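Local coordinates for protein SsfX3 (Streptomyces sp. SF2575, PDB 3SKV) that probably transfers a salicylyl group onto a tetracycline intermediate during antibiotic biosynthesis, as a GDSL-family acyltransferase, at residues A[86-91]-A[152-157]. The protein carries 1 engineered substitution. Numbering follows the deposited sequence.
Sequences RLHLRT and DKLVEL. Engineered in segment 86-91: His88 (natural residue Cys).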
loop_
_atom_site.group_PDB
_atom_site.type_symbol
_atom_site.label_atom_id
_atom_site.label_comp_id
_atom_site.label_asym_id
_atom_site.label_seq_id
_atom_site.Cartn_x
_atom_site.Cartn_y
_atom_site.Cartn_z
ATOM N N ARG A 86 8.703 2.213 -2.911
ATOM C CA ARG A 86 10.103 2.236 -2.510
ATOM C C ARG A 86 11.076 2.412 -3.641
ATOM O O ARG A 86 10.773 2.055 -4.772
ATOM C CB ARG A 86 10.497 1.178 -1.460
ATOM C CG ARG A 86 10.181 -0.199 -1.840
ATOM C CD ARG A 86 8.955 -0.760 -1.179
ATOM N NE ARG A 86 8.866 -2.114 -1.690
ATOM C CZ ARG A 86 7.959 -2.542 -2.543
ATOM N NH1 ARG A 86 6.909 -1.793 -2.832
ATOM N NH2 ARG A 86 8.045 -3.762 -3.046
ATOM N N LEU A 87 12.184 3.090 -3.364
ATOM C CA LEU A 87 13.251 3.311 -4.322
ATOM C C LEU A 87 14.411 2.350 -3.967
ATOM O O LEU A 87 14.900 2.362 -2.842
ATOM C CB LEU A 87 13.689 4.795 -4.324
ATOM C CG LEU A 87 14.930 5.131 -5.190
ATOM C CD1 LEU A 87 14.657 4.881 -6.684
ATOM C CD2 LEU A 87 15.387 6.568 -4.976
ATOM N N HIS A 88 14.798 1.482 -4.913
ATOM C CA HIS A 88 15.876 0.521 -4.709
ATOM C C HIS A 88 17.070 0.886 -5.563
ATOM O O HIS A 88 16.920 1.309 -6.716
ATOM C CB HIS A 88 15.446 -0.896 -5.117
ATOM C CG HIS A 88 14.473 -1.575 -4.208
ATOM N ND1 HIS A 88 14.457 -2.939 -4.098
ATOM C CD2 HIS A 88 13.467 -1.066 -3.461
ATOM C CE1 HIS A 88 13.471 -3.231 -3.259
ATOM N NE2 HIS A 88 12.836 -2.136 -2.861
ATOM N N LEU A 89 18.262 0.686 -5.000
ATOM C CA LEU A 89 19.547 0.886 -5.670
ATOM C C LEU A 89 20.613 0.117 -4.925
ATOM O O LEU A 89 20.539 -0.001 -3.706
ATOM C CB LEU A 89 19.965 2.380 -5.839
ATOM C CG LEU A 89 20.058 3.230 -4.576
ATOM C CD1 LEU A 89 21.470 3.325 -4.108
ATOM C CD2 LEU A 89 19.560 4.627 -4.827
ATOM N N ARG A 90 21.594 -0.398 -5.652
ATOM C CA ARG A 90 22.733 -1.049 -5.035
ATOM C C ARG A 90 23.881 -0.049 -5.116
ATOM O O ARG A 90 24.101 0.561 -6.175
ATOM C CB ARG A 90 23.085 -2.366 -5.729
ATOM C CG ARG A 90 21.994 -3.436 -5.584
ATOM C CD ARG A 90 22.538 -4.813 -5.975
ATOM N NE ARG A 90 23.689 -5.175 -5.150
ATOM C CZ ARG A 90 23.606 -5.735 -3.948
ATOM N NH1 ARG A 90 22.423 -6.077 -3.449
ATOM N NH2 ARG A 90 24.705 -5.987 -3.250
ATOM N N THR A 91 24.565 0.174 -3.988
ATOM C CA THR A 91 25.700 1.106 -3.903
ATOM C C THR A 91 26.675 0.738 -2.798
ATOM O O THR A 91 26.284 0.137 -1.789
ATOM C CB THR A 91 25.222 2.586 -3.762
ATOM O OG1 THR A 91 26.320 3.448 -4.077
ATOM C CG2 THR A 91 24.664 2.929 -2.354
ATOM N N ASP A 152 29.316 -2.891 -0.910
ATOM C CA ASP A 152 28.125 -3.104 -1.718
ATOM C C ASP A 152 26.955 -3.581 -0.859
ATOM O O ASP A 152 27.121 -4.444 0.007
ATOM C CB ASP A 152 28.389 -4.066 -2.895
ATOM C CG ASP A 152 27.300 -4.026 -3.979
ATOM O OD1 ASP A 152 26.808 -2.896 -4.309
ATOM O OD2 ASP A 152 26.973 -5.106 -4.535
ATOM N N LYS A 153 25.786 -2.984 -1.084
ATOM C CA LYS A 153 24.573 -3.273 -0.324
ATOM C C LYS A 153 23.348 -2.816 -1.090
ATOM O O LYS A 153 23.427 -1.887 -1.904
ATOM C CB LYS A 153 24.623 -2.554 1.054
ATOM C CG LYS A 153 24.524 -1.037 0.955
ATOM C CD LYS A 153 25.327 -0.324 2.008
ATOM C CE LYS A 153 25.516 1.118 1.634
ATOM N NZ LYS A 153 26.923 1.381 1.212
ATOM N N LEU A 154 22.198 -3.428 -0.787
ATOM C CA LEU A 154 20.942 -2.987 -1.367
ATOM C C LEU A 154 20.351 -1.890 -0.472
ATOM O O LEU A 154 20.156 -2.094 0.725
ATOM C CB LEU A 154 19.971 -4.167 -1.555
ATOM C CG LEU A 154 18.508 -3.825 -1.934
ATOM C CD1 LEU A 154 18.398 -3.047 -3.267
ATOM C CD2 LEU A 154 17.633 -5.067 -1.946
ATOM N N VAL A 155 20.065 -0.732 -1.061
ATOM C CA VAL A 155 19.459 0.397 -0.368
ATOM C C VAL A 155 17.995 0.538 -0.781
ATOM O O VAL A 155 17.719 0.677 -1.975
ATOM C CB VAL A 155 20.235 1.705 -0.600
ATOM C CG1 VAL A 155 19.624 2.843 0.234
ATOM C CG2 VAL A 155 21.715 1.526 -0.267
ATOM N N GLU A 156 17.061 0.490 0.190
ATOM C CA GLU A 156 15.633 0.674 -0.105
ATOM C C GLU A 156 15.178 1.904 0.644
ATOM O O GLU A 156 15.340 1.994 1.869
ATOM C CB GLU A 156 14.747 -0.518 0.306
ATOM C CG GLU A 156 15.223 -1.906 -0.098
ATOM C CD GLU A 156 14.574 -3.069 0.644
ATOM O OE1 GLU A 156 13.401 -2.937 1.064
ATOM O OE2 GLU A 156 15.232 -4.127 0.782
ATOM N N LEU A 157 14.638 2.857 -0.089
ATOM C CA LEU A 157 14.073 4.089 0.461
ATOM C C LEU A 157 12.552 3.899 0.421
ATOM O O LEU A 157 11.973 3.861 -0.672
ATOM C CB LEU A 157 14.482 5.292 -0.421
ATOM C CG LEU A 157 15.685 6.144 0.017
ATOM C CD1 LEU A 157 16.849 5.299 0.505
ATOM C CD2 LEU A 157 16.142 7.009 -1.105
HETATM O O HOH W 1 11.247 -3.213 -0.810
#
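Arg90 reaches across to Asp152, the first residue of segment 152-157, and is held there by a salt bridge. Its side chain turns back at chi3 (58°), which lays the guanidinium over the backbone of Lys153 and Leu154, with NH1 3.6 Å from Leu154 CB. The salt bridge runs from Arg90 NH2 to Asp152 OD2 at 2.8 Å, nearly straight at 167°. Asp152 OD2 lies in the guanidinium plane, whereas the arginine nitrogen comes from above the carboxylate, the two planes being 76° apart; NE adds only a weak bond to the same oxygen.

Thr91 and Leu157 stand on the other face of the sheet, near opposite ends of the pairing. Thr91 CG2 packs against Val155 CG2 at 3.9 Å, and its hydroxyl bonds to the carbonyl of Thr177. Leu157 lies alongside Leu87, their CD2 atoms 4.0 Å apart, and Leu89 sits beside Val155 in the same apolar layer.

On the Arg90 face, Glu156 CG sits over the ring of the engineered His88, 3.8 Å from its centroid, in a CH-pi contact. One water joins His88 NE2, Glu156 OE1 and Arg86 NE; Asp181 holds the other ring nitrogen, Trp158 also binds Glu156 OE1, and the Arg86 guanidinium is held further by the Gly84 carbonyl and a salt bridge to Asp219.

Paired hydrogen bonds of Leu87 with Leu157 and of Leu89 with Val155 give regular antiparallel register, joining two strands of the jelly-roll-like N-terminal beta domain beside the GDSL/SGNH fold.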